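Side-chain contacts in lipolytic enzyme, G-D-S-L family (Bacteroides thetaiotaomicron, PDB 7BR2), which metabolises the drug diltiazem in the gut, acting as a serine esterase of the SGNH (GDSL) hydrolase family: residues A[61-64]-A[65-68]; A[87-91]-A[92-96]; A[99-102]-A[103-106]; A[107-110]-A[111-114]; A[162-165]-A[166-170]. One frame throughout, in Å; residues are numbered along the deposited sequence.

Contact 1 of 5, residues A[61-64]-A[65-68]; sequences GDTA and YDMN
Thr63 to Met67 and Ala64 to Asn68 make the first turn of helix 64-75, where the loop of residues 61-63 winds into the helix. Met67 N bonds Thr63 O at 3.1 Å. Asn68 N bonds Ala64 O at 3.0 Å. Thr63 is the N-cap: its backbone is still extended, while Ala64 is already helical. Thr63 and Asp66 form a capping box. Asp66 OD2 accepts two bonds from Thr63. Thr63 N donates to the anti lone pair of Asp66 OD2 at 2.9 Å, with an N-H...O angle of 167°. Thr63 OG1 meets Asp66 OD2 from above the carboxylate plane at 3.2 Å. The pair should limit rotation of the carboxylate. Thr63 chi1 of 60° puts OG1 between N and C, where it also takes a weak bond from Tyr65 N at 3.3 Å. Asp62 lays its carboxyl carbon CG against Asp66 CB at 3.4 Å. The two carboxylates are close, with Asp62 OD1 4.1 Å from Asp66 OD2. Arg70 forms a salt bridge with Asp62 OD2 and probably eases this repulsion. Gly61 probably corresponds to the block II glycine of SGNH hydrolases, which in relatives lines the oxyanion hole. The loop after strand 82-85 holds the cap from outside, through Asn90 and Asp91. Helix 102-125 packs Asn116 on Ala64 and Tyr65, and Met120 on Met67.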
loop_
_atom_site.group_PDB
_atom_site.type_symbol
_atom_site.label_atom_id
_atom_site.label_comp_id
_atom_site.label_asym_id
_atom_site.label_seq_id
_atom_site.Cartn_x
_atom_site.Cartn_y
_atom_site.Cartn_z
ATOM N N GLY A 61 13.962 -12.011 1.842
ATOM C CA GLY A 61 15.268 -12.488 1.455
ATOM C C GLY A 61 15.503 -12.609 -0.036
ATOM O O GLY A 61 16.641 -12.875 -0.439
ATOM N N ASP A 62 14.471 -12.465 -0.871
ATOM C CA ASP A 62 14.622 -12.733 -2.300
ATOM C C ASP A 62 15.532 -11.730 -3.000
ATOM O O ASP A 62 15.515 -10.530 -2.719
ATOM C CB ASP A 62 13.264 -12.724 -3.017
ATOM C CG ASP A 62 12.525 -14.063 -2.935
ATOM O OD1 ASP A 62 12.901 -14.912 -2.091
ATOM O OD2 ASP A 62 11.596 -14.288 -3.745
ATOM N N THR A 63 16.275 -12.234 -3.980
ATOM C CA THR A 63 16.923 -11.414 -4.990
ATOM C C THR A 63 16.201 -11.662 -6.303
ATOM O O THR A 63 15.226 -12.414 -6.356
ATOM C CB THR A 63 18.410 -11.750 -5.136
ATOM O OG1 THR A 63 18.541 -13.118 -5.520
ATOM C CG2 THR A 63 19.127 -11.557 -3.818
ATOM N N ALA A 64 16.709 -11.063 -7.375
ATOM C CA ALA A 64 16.118 -11.324 -8.677
ATOM C C ALA A 64 16.241 -12.797 -9.044
ATOM O O ALA A 64 15.384 -13.338 -9.767
ATOM C CB ALA A 64 16.778 -10.447 -9.740
ATOM N N TYR A 65 17.268 -13.474 -8.511
ATOM C CA TYR A 65 17.440 -14.904 -8.752
ATOM C C TYR A 65 16.278 -15.717 -8.168
ATOM O O TYR A 65 15.712 -16.586 -8.852
ATOM C CB TYR A 65 18.786 -15.364 -8.164
ATOM C CG TYR A 65 18.928 -16.869 -8.062
ATOM C CD1 TYR A 65 19.368 -17.626 -9.145
ATOM C CD2 TYR A 65 18.603 -17.543 -6.881
ATOM C CE1 TYR A 65 19.481 -19.011 -9.049
ATOM C CE2 TYR A 65 18.715 -18.927 -6.780
ATOM C CZ TYR A 65 19.149 -19.654 -7.862
ATOM O OH TYR A 65 19.256 -21.028 -7.752
ATOM N N ASP A 66 15.867 -15.409 -6.927
ATOM C CA ASP A 66 14.783 -16.159 -6.281
ATOM C C ASP A 66 13.422 -15.848 -6.898
ATOM O O ASP A 66 12.592 -16.750 -7.116
ATOM C CB ASP A 66 14.765 -15.845 -4.790
ATOM C CG ASP A 66 16.115 -16.036 -4.141
ATOM O OD1 ASP A 66 16.567 -17.199 -4.073
ATOM O OD2 ASP A 66 16.719 -15.036 -3.688
ATOM N N MET A 67 13.165 -14.568 -7.145
ATOM C CA MET A 67 11.954 -14.152 -7.833
ATOM C C MET A 67 11.806 -14.867 -9.175
ATOM O O MET A 67 10.715 -15.362 -9.520
ATOM C CB MET A 67 11.995 -12.637 -7.991
ATOM C CG MET A 67 11.933 -11.913 -6.650
ATOM S SD MET A 67 12.012 -10.110 -6.854
ATOM C CE MET A 67 12.485 -9.543 -5.230
ATOM N N ASN A 68 12.911 -14.971 -9.928
ATOM C CA ASN A 68 12.882 -15.679 -11.201
ATOM C C ASN A 68 12.578 -17.160 -11.012
ATOM O O ASN A 68 11.830 -17.742 -11.804
ATOM C CB ASN A 68 14.213 -15.512 -11.939
ATOM C CG ASN A 68 14.228 -16.242 -13.273
ATOM O OD1 ASN A 68 13.533 -15.849 -14.210
ATOM N ND2 ASN A 68 14.983 -17.335 -13.350
#

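Contact 2 of 5, residues A[87-91]-A[92-96]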
loop_
_atom_site.group_PDB
_atom_site.type_symbol
_atom_site.label_atom_id
_atom_site.label_comp_id
_atom_site.label_asym_id
_atom_site.label_seq_id
_atom_site.Cartn_x
_atom_site.Cartn_y
_atom_site.Cartn_z
ATOM N N PHE A 87 12.787 -5.036 -6.722
ATOM C CA PHE A 87 13.876 -5.831 -6.166
ATOM C C PHE A 87 15.087 -4.926 -6.015
ATOM O O PHE A 87 15.077 -3.765 -6.439
ATOM C CB PHE A 87 14.220 -7.041 -7.047
ATOM C CG PHE A 87 14.822 -6.672 -8.373
ATOM C CD1 PHE A 87 14.046 -6.092 -9.361
ATOM C CD2 PHE A 87 16.167 -6.892 -8.623
ATOM C CE1 PHE A 87 14.603 -5.742 -10.577
ATOM C CE2 PHE A 87 16.726 -6.551 -9.832
ATOM C CZ PHE A 87 15.944 -5.975 -10.813
ATOM N N GLY A 88 16.136 -5.456 -5.391
ATOM C CA GLY A 88 17.397 -4.747 -5.292
ATOM C C GLY A 88 17.894 -4.554 -3.874
ATOM O O GLY A 88 19.097 -4.397 -3.669
ATOM N N MET A 89 16.992 -4.507 -2.896
ATOM C CA MET A 89 17.454 -4.297 -1.525
ATOM C C MET A 89 18.398 -5.412 -1.083
ATOM O O MET A 89 19.420 -5.153 -0.429
ATOM C CB MET A 89 16.270 -4.166 -0.570
ATOM C CG MET A 89 16.690 -3.908 0.882
ATOM S SD MET A 89 17.591 -2.360 1.185
ATOM C CE MET A 89 16.303 -1.127 1.003
ATOM N N ASN A 90 18.090 -6.659 -1.450
ATOM C CA ASN A 90 18.963 -7.784 -1.147
ATOM C C ASN A 90 20.043 -7.957 -2.201
ATOM O O ASN A 90 21.175 -8.312 -1.870
ATOM C CB ASN A 90 18.135 -9.059 -1.008
ATOM C CG ASN A 90 17.286 -9.053 0.238
ATOM O OD1 ASN A 90 17.787 -8.789 1.338
ATOM N ND2 ASN A 90 15.990 -9.303 0.077
ATOM N N ASP A 91 19.698 -7.745 -3.472
ATOM C CA ASP A 91 20.683 -7.871 -4.536
ATOM C C ASP A 91 21.901 -6.988 -4.276
ATOM O O ASP A 91 23.042 -7.388 -4.536
ATOM C CB ASP A 91 20.042 -7.518 -5.884
ATOM C CG ASP A 91 18.730 -8.272 -6.145
ATOM O OD1 ASP A 91 17.783 -8.130 -5.323
ATOM O OD2 ASP A 91 18.641 -8.992 -7.175
ATOM N N SER A 92 21.679 -5.782 -3.758
ATOM C CA SER A 92 22.766 -4.823 -3.603
ATOM C C SER A 92 23.818 -5.275 -2.596
ATOM O O SER A 92 24.973 -4.845 -2.694
ATOM C CB SER A 92 22.213 -3.469 -3.177
ATOM O OG SER A 92 21.261 -3.632 -2.143
ATOM N N GLY A 93 23.467 -6.135 -1.648
ATOM C CA GLY A 93 24.404 -6.551 -0.625
ATOM C C GLY A 93 24.464 -5.591 0.552
ATOM O O GLY A 93 23.839 -4.527 0.572
ATOM N N TYR A 94 25.231 -5.984 1.570
ATOM C CA TYR A 94 25.169 -5.233 2.820
ATOM C C TYR A 94 26.533 -4.897 3.432
ATOM O O TYR A 94 27.069 -3.803 3.212
ATOM C CB TYR A 94 24.321 -6.014 3.825
ATOM C CG TYR A 94 22.868 -6.179 3.420
ATOM C CD1 TYR A 94 21.924 -5.218 3.769
ATOM C CD2 TYR A 94 22.434 -7.298 2.703
ATOM C CE1 TYR A 94 20.597 -5.355 3.420
ATOM C CE2 TYR A 94 21.091 -7.447 2.346
ATOM C CZ TYR A 94 20.183 -6.465 2.712
ATOM O OH TYR A 94 18.860 -6.573 2.373
ATOM N N TYR A 95 27.104 -5.832 4.197
ATOM C CA TYR A 95 28.232 -5.498 5.072
ATOM C C TYR A 95 29.490 -5.138 4.280
ATOM O O TYR A 95 30.263 -4.267 4.699
ATOM C CB TYR A 95 28.504 -6.653 6.037
ATOM C CG TYR A 95 27.481 -6.774 7.148
ATOM C CD1 TYR A 95 26.330 -7.541 6.982
ATOM C CD2 TYR A 95 27.666 -6.124 8.363
ATOM C CE1 TYR A 95 25.388 -7.660 8.000
ATOM C CE2 TYR A 95 26.730 -6.236 9.389
ATOM C CZ TYR A 95 25.593 -7.007 9.203
ATOM O OH TYR A 95 24.657 -7.120 10.215
ATOM N N GLU A 96 29.717 -5.795 3.139
ATOM C CA GLU A 96 30.938 -5.570 2.371
ATOM C C GLU A 96 31.092 -4.140 1.869
ATOM O O GLU A 96 32.187 -3.785 1.417
ATOM C CB GLU A 96 31.000 -6.506 1.165
ATOM C CG GLU A 96 31.231 -7.976 1.464
ATOM C CD GLU A 96 29.953 -8.730 1.801
ATOM O OE1 GLU A 96 28.971 -8.093 2.248
ATOM O OE2 GLU A 96 29.926 -9.959 1.567
#
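Asn90 and Tyr94 meet in the loop after strand 82-85, which carries the Gly-x-Asn-Asp block of SGNH hydrolases as residues 88-91. Its asparagine, Asn90, probably contributes to the oxyanion hole, as in relatives. Asn90 to Gly93 form a type I beta turn, closed by Gly93 N to Asn90 O at 3.2 Å. Gly88 O accepts twice from Ser92: from the backbone N at 2.9 Å and from OG at 2.8 Å. The hydroxyl lies in the carbonyl plane, and the N-H is tilted from it. Ser92 chi1 of 45° turns OG back over its own backbone to make this possible. Lys155 donates to Ser92 OG and also to Met89 O and Gly93 O, so one ammonium group ties three residues of the loop. Its charge also makes a cation-pi contact with the Tyr94 ring. Asp91 is buried, and its OD2 takes bonds from Ala64 N and Ser113 OG. The amide of Asn90 is held at both ends. ND2 donates to Asp62 O, and OD1 lies at the edge of the Tyr94 ring, near its plane. There Tyr94 OH donates to Asn90 OD1 at 2.7 Å, from 42° above the plane of the amide carbonyl.

Contact 3 of 5, residues A[99-102]-A[103-106]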
loop_
_atom_site.group_PDB
_atom_site.type_symbol
_atom_site.label_atom_id
_atom_site.label_comp_id
_atom_site.label_asym_id
_atom_site.label_seq_id
_atom_site.Cartn_x
_atom_site.Cartn_y
_atom_site.Cartn_z
ATOM N N GLY A 99 33.773 -2.636 3.815
ATOM C CA GLY A 99 35.015 -3.372 3.783
ATOM C C GLY A 99 35.999 -2.770 2.794
ATOM O O GLY A 99 35.843 -1.648 2.307
ATOM N N ASP A 100 37.016 -3.561 2.470
ATOM C CA ASP A 100 38.149 -3.041 1.718
ATOM C C ASP A 100 37.834 -2.862 0.238
ATOM O O ASP A 100 38.392 -1.969 -0.408
ATOM C CB ASP A 100 39.316 -4.006 1.866
ATOM C CG ASP A 100 39.785 -4.098 3.295
ATOM O OD1 ASP A 100 40.518 -3.203 3.768
ATOM O OD2 ASP A 100 39.363 -5.068 3.962
ATOM N N ASN A 101 36.920 -3.667 -0.312
ATOM C CA ASN A 101 36.718 -3.707 -1.756
ATOM C C ASN A 101 35.307 -3.255 -2.109
ATOM O O ASN A 101 34.623 -3.891 -2.917
ATOM C CB ASN A 101 36.980 -5.138 -2.241
ATOM C CG ASN A 101 38.427 -5.576 -2.024
ATOM O OD1 ASN A 101 39.369 -4.901 -2.454
ATOM N ND2 ASN A 101 38.607 -6.679 -1.299
ATOM N N ALA A 102 34.883 -2.142 -1.510
ATOM C CA ALA A 102 33.503 -1.680 -1.640
ATOM C C ALA A 102 33.092 -1.454 -3.088
ATOM O O ALA A 102 32.026 -1.912 -3.511
ATOM C CB ALA A 102 33.296 -0.406 -0.819
ATOM N N LYS A 103 33.912 -0.737 -3.856
ATOM C CA LYS A 103 33.550 -0.411 -5.234
ATOM C C LYS A 103 33.393 -1.670 -6.080
ATOM O O LYS A 103 32.390 -1.844 -6.792
ATOM C CB LYS A 103 34.614 0.527 -5.832
ATOM C CG LYS A 103 34.434 0.939 -7.312
ATOM C CD LYS A 103 35.396 2.078 -7.727
ATOM C CE LYS A 103 35.135 2.560 -9.157
ATOM N NZ LYS A 103 36.136 3.573 -9.655
ATOM N N GLU A 104 34.354 -2.579 -5.968
ATOM C CA GLU A 104 34.312 -3.823 -6.723
ATOM C C GLU A 104 33.129 -4.689 -6.286
ATOM O O GLU A 104 32.451 -5.296 -7.124
ATOM C CB GLU A 104 35.644 -4.552 -6.509
ATOM C CG GLU A 104 36.865 -3.664 -6.865
ATOM C CD GLU A 104 37.407 -2.871 -5.660
ATOM O OE1 GLU A 104 36.586 -2.443 -4.811
ATOM O OE2 GLU A 104 38.639 -2.633 -5.590
ATOM N N PHE A 105 32.824 -4.690 -4.981
ATOM C CA PHE A 105 31.660 -5.406 -4.465
ATOM C C PHE A 105 30.371 -4.859 -5.061
ATOM O O PHE A 105 29.516 -5.620 -5.524
ATOM C CB PHE A 105 31.618 -5.288 -2.944
ATOM C CG PHE A 105 30.411 -5.923 -2.305
ATOM C CD1 PHE A 105 30.340 -7.294 -2.117
ATOM C CD2 PHE A 105 29.336 -5.144 -1.903
ATOM C CE1 PHE A 105 29.227 -7.872 -1.516
ATOM C CE2 PHE A 105 28.222 -5.718 -1.309
ATOM C CZ PHE A 105 28.170 -7.082 -1.118
ATOM N N GLY A 106 30.196 -3.535 -5.006
ATOM C CA GLY A 106 29.029 -2.911 -5.601
ATOM C C GLY A 106 28.868 -3.263 -7.062
ATOM O O GLY A 106 27.760 -3.549 -7.524
#
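Glu104 folds back over Asn101 through its first two torsions. Chi1 of -55° sets CG beside the backbone N, and chi2 of 91° bends the chain again, away from a staggered position. The carboxylate is carried back to the first turn of helix 102-125. There Glu104 OE1 lies 3.1 Å from Asn101 O and 3.7 Å from Asn101 CB. The Asn101 amide stands almost perpendicular to the Glu104 carboxylate. The two polar ends meet loosely, with Asn101 OD1 3.9 Å from Glu104 OE2. Asn101 occupies the N-cap position, but its side chain makes no capping bond. The start of the helix is held by the backbone. Phe105 N bonds Asn101 O at 2.9 Å, and Gly106 N bonds Ala102 O, also at 2.9 Å. Phe105 CB lies close to the same two oxygens, 3.3 Å from Asn101 O and 3.4 Å from Ala102 O. Its ring then leads away from the turn and meets Tyr97 edge-to-face. This joins the helix start to the loop that precedes it. Glu104 OE1 and Asn101 O are both acceptors, so their short approach is no hydrogen bond and should cost some energy. A negative group beside the N-terminus of a helix is probably stabilised by the helix dipole, which may offset this cost.

Contact 4 of 5, residues A[107-110]-A[111-114]; sequences EQKY and QESI
The ring of Tyr110 has the amide of Gln111 at its edge and the side chain of Ile114 set obliquely to it. Gln111 NE2 lies in the ring plane, 3.5 Å from Tyr110 CD2, and the amide is turned almost perpendicular to the ring. Ile114 touches with both its branches. CD1 comes to 3.5 Å from Tyr110 CE2, and CG2 to 3.6 Å from Tyr110 CE1. Ile114 chi1 of 64° places CG1 between the backbone N and C, which lets CD1 and CG2 meet the ring together. The second flat pair is the Glu107 carboxylate and the Gln111 amide. The two side chains run side by side in the same direction, with their planes 33° apart. Gln111 NE2 donates to Glu107 OE2 at 2.9 Å, reaching it from above the carboxylate plane. The other oxygen, OE1, is in a salt bridge with Arg161, so both oxygens of the carboxylate have a partner. Arg161 also makes a cation-pi contact with Tyr110. All of this lies on helix 102-125 of the SGNH hydrolase domain, and the spacing is that of successive turns. Backbone bonds run from residues 111-114 to the carbonyls of 107-110, such as Ile114 N to Tyr110 O at 3.0 Å. On another side of the helix Lys109 and Glu112 also lie side by side. Their salt bridge is weak, with Lys109 NZ 3.5 Å from Glu112 OE2. Tyr110 and Ile114 both pack on Tyr165 of helix 155-173.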
loop_
_atom_site.group_PDB
_atom_site.type_symbol
_atom_site.label_atom_id
_atom_site.label_comp_id
_atom_site.label_asym_id
_atom_site.label_seq_id
_atom_site.Cartn_x
_atom_site.Cartn_y
_atom_site.Cartn_z
ATOM N N GLU A 107 29.978 -3.273 -7.807
ATOM C CA GLU A 107 29.891 -3.568 -9.234
ATOM C C GLU A 107 29.524 -5.028 -9.467
ATOM O O GLU A 107 28.683 -5.336 -10.323
ATOM C CB GLU A 107 31.206 -3.217 -9.932
ATOM C CG GLU A 107 31.294 -3.670 -11.386
ATOM C CD GLU A 107 30.439 -2.817 -12.297
ATOM O OE1 GLU A 107 30.114 -1.679 -11.906
ATOM O OE2 GLU A 107 30.096 -3.272 -13.403
ATOM N N GLN A 108 30.106 -5.935 -8.680
ATOM C CA GLN A 108 29.790 -7.350 -8.828
ATOM C C GLN A 108 28.330 -7.619 -8.482
ATOM O O GLN A 108 27.646 -8.378 -9.179
ATOM C CB GLN A 108 30.713 -8.170 -7.922
ATOM C CG GLN A 108 32.169 -8.086 -8.359
ATOM C CD GLN A 108 33.143 -8.761 -7.403
ATOM O OE1 GLN A 108 32.868 -8.909 -6.205
ATOM N NE2 GLN A 108 34.321 -9.116 -7.923
ATOM N N LYS A 109 27.822 -6.967 -7.438
ATOM C CA LYS A 109 26.429 -7.164 -7.057
ATOM C C LYS A 109 25.482 -6.594 -8.110
ATOM O O LYS A 109 24.469 -7.222 -8.449
ATOM C CB LYS A 109 26.167 -6.524 -5.692
ATOM C CG LYS A 109 26.750 -7.300 -4.524
ATOM C CD LYS A 109 26.553 -8.797 -4.739
ATOM C CE LYS A 109 26.440 -9.546 -3.421
ATOM N NZ LYS A 109 26.570 -11.023 -3.579
ATOM N N TYR A 110 25.805 -5.418 -8.656
ATOM C CA TYR A 110 24.990 -4.871 -9.734
ATOM C C TYR A 110 24.957 -5.813 -10.929
ATOM O O TYR A 110 23.890 -6.043 -11.522
ATOM C CB TYR A 110 25.507 -3.491 -10.145
ATOM C CG TYR A 110 24.918 -3.016 -11.449
ATOM C CD1 TYR A 110 23.663 -2.443 -11.500
ATOM C CD2 TYR A 110 25.618 -3.160 -12.632
ATOM C CE1 TYR A 110 23.121 -2.030 -12.698
ATOM C CE2 TYR A 110 25.090 -2.748 -13.829
ATOM C CZ TYR A 110 23.843 -2.185 -13.862
ATOM O OH TYR A 110 23.327 -1.780 -15.075
ATOM N N GLN A 111 26.112 -6.369 -11.300
ATOM C CA GLN A 111 26.154 -7.235 -12.475
ATOM C C GLN A 111 25.358 -8.510 -12.248
ATOM O O GLN A 111 24.558 -8.913 -13.104
ATOM C CB GLN A 111 27.606 -7.563 -12.840
ATOM C CG GLN A 111 28.383 -6.355 -13.362
ATOM C CD GLN A 111 27.798 -5.803 -14.648
ATOM O OE1 GLN A 111 27.193 -6.533 -15.431
ATOM N NE2 GLN A 111 27.935 -4.503 -14.848
ATOM N N GLU A 112 25.531 -9.129 -11.079
ATOM C CA GLU A 112 24.767 -10.329 -10.755
ATOM C C GLU A 112 23.268 -10.041 -10.773
ATOM O O GLU A 112 22.473 -10.819 -11.330
ATOM C CB GLU A 112 25.204 -10.851 -9.391
ATOM C CG GLU A 112 24.619 -12.187 -8.997
ATOM C CD GLU A 112 24.843 -12.517 -7.531
ATOM O OE1 GLU A 112 24.307 -13.551 -7.078
ATOM O OE2 GLU A 112 25.577 -11.768 -6.844
ATOM N N SER A 113 22.872 -8.894 -10.223
ATOM C CA SER A 113 21.457 -8.580 -10.145
ATOM C C SER A 113 20.851 -8.441 -11.534
ATOM O O SER A 113 19.841 -9.082 -11.839
ATOM C CB SER A 113 21.246 -7.307 -9.339
ATOM O OG SER A 113 19.875 -7.113 -9.109
ATOM N N ILE A 114 21.476 -7.646 -12.411
ATOM C CA ILE A 114 20.851 -7.462 -13.724
ATOM C C ILE A 114 20.943 -8.742 -14.554
ATOM O O ILE A 114 20.075 -9.007 -15.401
ATOM C CB ILE A 114 21.441 -6.250 -14.468
ATOM C CG1 ILE A 114 22.920 -6.458 -14.776
ATOM C CG2 ILE A 114 21.159 -4.930 -13.712
ATOM C CD1 ILE A 114 23.545 -5.324 -15.565
#

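Contact 5 of 5, residues A[162-165]-A[166-170]; sequences IIEY and QRESA
Arg167 reaches back one turn to Glu164, and most of its side chain takes part. CB lies 3.6 Å from Glu164 O. CD comes beside the carboxylate, 3.3 Å from Glu164 OE2. NE then donates to Glu164 OE2 at 2.6 Å, a short salt bridge made at the edge of the guanidinium. CZ is 3.6 Å from Glu164 OE2, and NH2 stands further off, so NE alone makes the bond. Chi3 of -62° bends the arginine chain and turns NE toward the acid. Glu164 OE2 is met on its syn side, and the two flat groups are nearly coplanar. The other oxygen has a less easy neighbour. Glu164 OE1 is 3.3 Å from Glu168 OE2, two acceptors of like charge, and Arg167 probably offsets part of the repulsion. Glu168 CG packs on Glu164 O at 3.3 Å. On the buried side Gln166 rests its CB on Ile163 O at 3.2 Å, while its NE2 makes a weak bond to Val85 O. Ser169 OG bonds Glu121. Helix 155-173 links strands 131-136 and 176-179 in a beta-alpha-beta unit. Ile163 and Arg167 touch Phe177 of the second strand, and Gln166 and Ala170 touch Met134 of the first. Tyr165 packs on Gln118 of helix 102-125.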
loop_
_atom_site.group_PDB
_atom_site.type_symbol
_atom_site.label_atom_id
_atom_site.label_comp_id
_atom_site.label_asym_id
_atom_site.label_seq_id
_atom_site.Cartn_x
_atom_site.Cartn_y
_atom_site.Cartn_z
ATOM N N ILE A 162 20.485 -0.419 -10.155
ATOM C CA ILE A 162 19.537 -1.466 -10.539
ATOM C C ILE A 162 18.218 -0.841 -11.009
ATOM O O ILE A 162 17.632 -1.255 -12.021
ATOM C CB ILE A 162 19.328 -2.457 -9.372
ATOM C CG1 ILE A 162 20.653 -3.134 -9.000
ATOM C CG2 ILE A 162 18.291 -3.509 -9.747
ATOM C CD1 ILE A 162 20.596 -3.968 -7.745
ATOM N N ILE A 163 17.757 0.190 -10.306
ATOM C CA ILE A 163 16.500 0.827 -10.684
ATOM C C ILE A 163 16.612 1.494 -12.053
ATOM O O ILE A 163 15.663 1.470 -12.841
ATOM C CB ILE A 163 16.065 1.817 -9.595
ATOM C CG1 ILE A 163 15.774 1.042 -8.307
ATOM C CG2 ILE A 163 14.850 2.600 -10.056
ATOM C CD1 ILE A 163 15.379 1.879 -7.133
ATOM N N GLU A 164 17.773 2.070 -12.374
ATOM C CA GLU A 164 17.963 2.641 -13.708
ATOM C C GLU A 164 17.961 1.562 -14.778
ATOM O O GLU A 164 17.425 1.769 -15.878
ATOM C CB GLU A 164 19.254 3.465 -13.767
ATOM C CG GLU A 164 19.056 4.981 -13.674
ATOM C CD GLU A 164 17.940 5.503 -14.606
ATOM O OE1 GLU A 164 18.104 5.413 -15.849
ATOM O OE2 GLU A 164 16.918 6.026 -14.105
ATOM N N TYR A 165 18.555 0.404 -14.484
ATOM C CA TYR A 165 18.448 -0.697 -15.436
ATOM C C TYR A 165 16.985 -1.098 -15.642
ATOM O O TYR A 165 16.557 -1.368 -16.777
ATOM C CB TYR A 165 19.270 -1.893 -14.977
ATOM C CG TYR A 165 19.468 -2.881 -16.094
ATOM C CD1 TYR A 165 18.475 -3.804 -16.416
ATOM C CD2 TYR A 165 20.625 -2.877 -16.847
ATOM C CE1 TYR A 165 18.634 -4.699 -17.452
ATOM C CE2 TYR A 165 20.803 -3.780 -17.887
ATOM C CZ TYR A 165 19.801 -4.686 -18.184
ATOM O OH TYR A 165 19.971 -5.579 -19.214
ATOM N N GLN A 166 16.199 -1.113 -14.558
ATOM C CA GLN A 166 14.765 -1.359 -14.686
ATOM C C GLN A 166 14.101 -0.323 -15.590
ATOM O O GLN A 166 13.324 -0.676 -16.484
ATOM C CB GLN A 166 14.101 -1.339 -13.313
ATOM C CG GLN A 166 14.209 -2.596 -12.519
ATOM C CD GLN A 166 13.456 -2.479 -11.222
ATOM O OE1 GLN A 166 13.927 -1.852 -10.274
ATOM N NE2 GLN A 166 12.264 -3.065 -11.175
ATOM N N ARG A 167 14.373 0.964 -15.344
ATOM C CA ARG A 167 13.743 2.036 -16.116
ATOM C C ARG A 167 14.019 1.871 -17.607
ATOM O O ARG A 167 13.104 1.952 -18.437
ATOM C CB ARG A 167 14.220 3.407 -15.609
ATOM C CG ARG A 167 13.503 4.623 -16.237
ATOM C CD ARG A 167 14.260 5.962 -16.011
ATOM N NE ARG A 167 14.411 6.367 -14.602
ATOM C CZ ARG A 167 13.523 7.098 -13.916
ATOM N NH1 ARG A 167 12.403 7.525 -14.495
ATOM N NH2 ARG A 167 13.751 7.415 -12.643
ATOM N N GLU A 168 15.274 1.598 -17.962
ATOM C CA GLU A 168 15.615 1.493 -19.375
ATOM C C GLU A 168 15.045 0.229 -20.002
ATOM O O GLU A 168 14.624 0.258 -21.170
ATOM C CB GLU A 168 17.132 1.556 -19.545
ATOM C CG GLU A 168 17.691 2.850 -18.965
ATOM C CD GLU A 168 19.201 2.876 -18.827
ATOM O OE1 GLU A 168 19.863 1.884 -19.209
ATOM O OE2 GLU A 168 19.723 3.897 -18.318
ATOM N N SER A 169 14.990 -0.879 -19.247
ATOM C CA SER A 169 14.310 -2.066 -19.760
ATOM C C SER A 169 12.842 -1.765 -20.040
ATOM O O SER A 169 12.301 -2.165 -21.082
ATOM C CB SER A 169 14.460 -3.227 -18.769
ATOM O OG SER A 169 13.796 -4.396 -19.233
ATOM N N ALA A 170 12.191 -1.034 -19.131
ATOM C CA ALA A 170 10.794 -0.666 -19.329
ATOM C C ALA A 170 10.630 0.172 -20.586
ATOM O O ALA A 170 9.680 -0.015 -21.358
ATOM C CB ALA A 170 10.282 0.101 -18.111
#

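Contact 2 is the hub of the group and touches all four others. Its loop joins contact 1 through Asp91 OD2 to Ala64 N, at 2.8 Å, and contact 4 through Asp91 OD2 to Ser113 OG, at 3.0 Å. One carboxylate oxygen thus ties the start of helix 64-75 to the middle of helix 102-125. Glu96 CB packs on Phe105 CD1 of contact 3 at 3.4 Å. Phe87 CE2 packs on Ile162 CG2 of contact 5, also at 3.4 Å. Contact 3 opens the helix that contact 4 continues. Gly61 of contact 1 and Asn90 of contact 2 lie near the probable triad of Ser28, Asp204 and His207, without touching it. Contacts 1 and 5 do not touch.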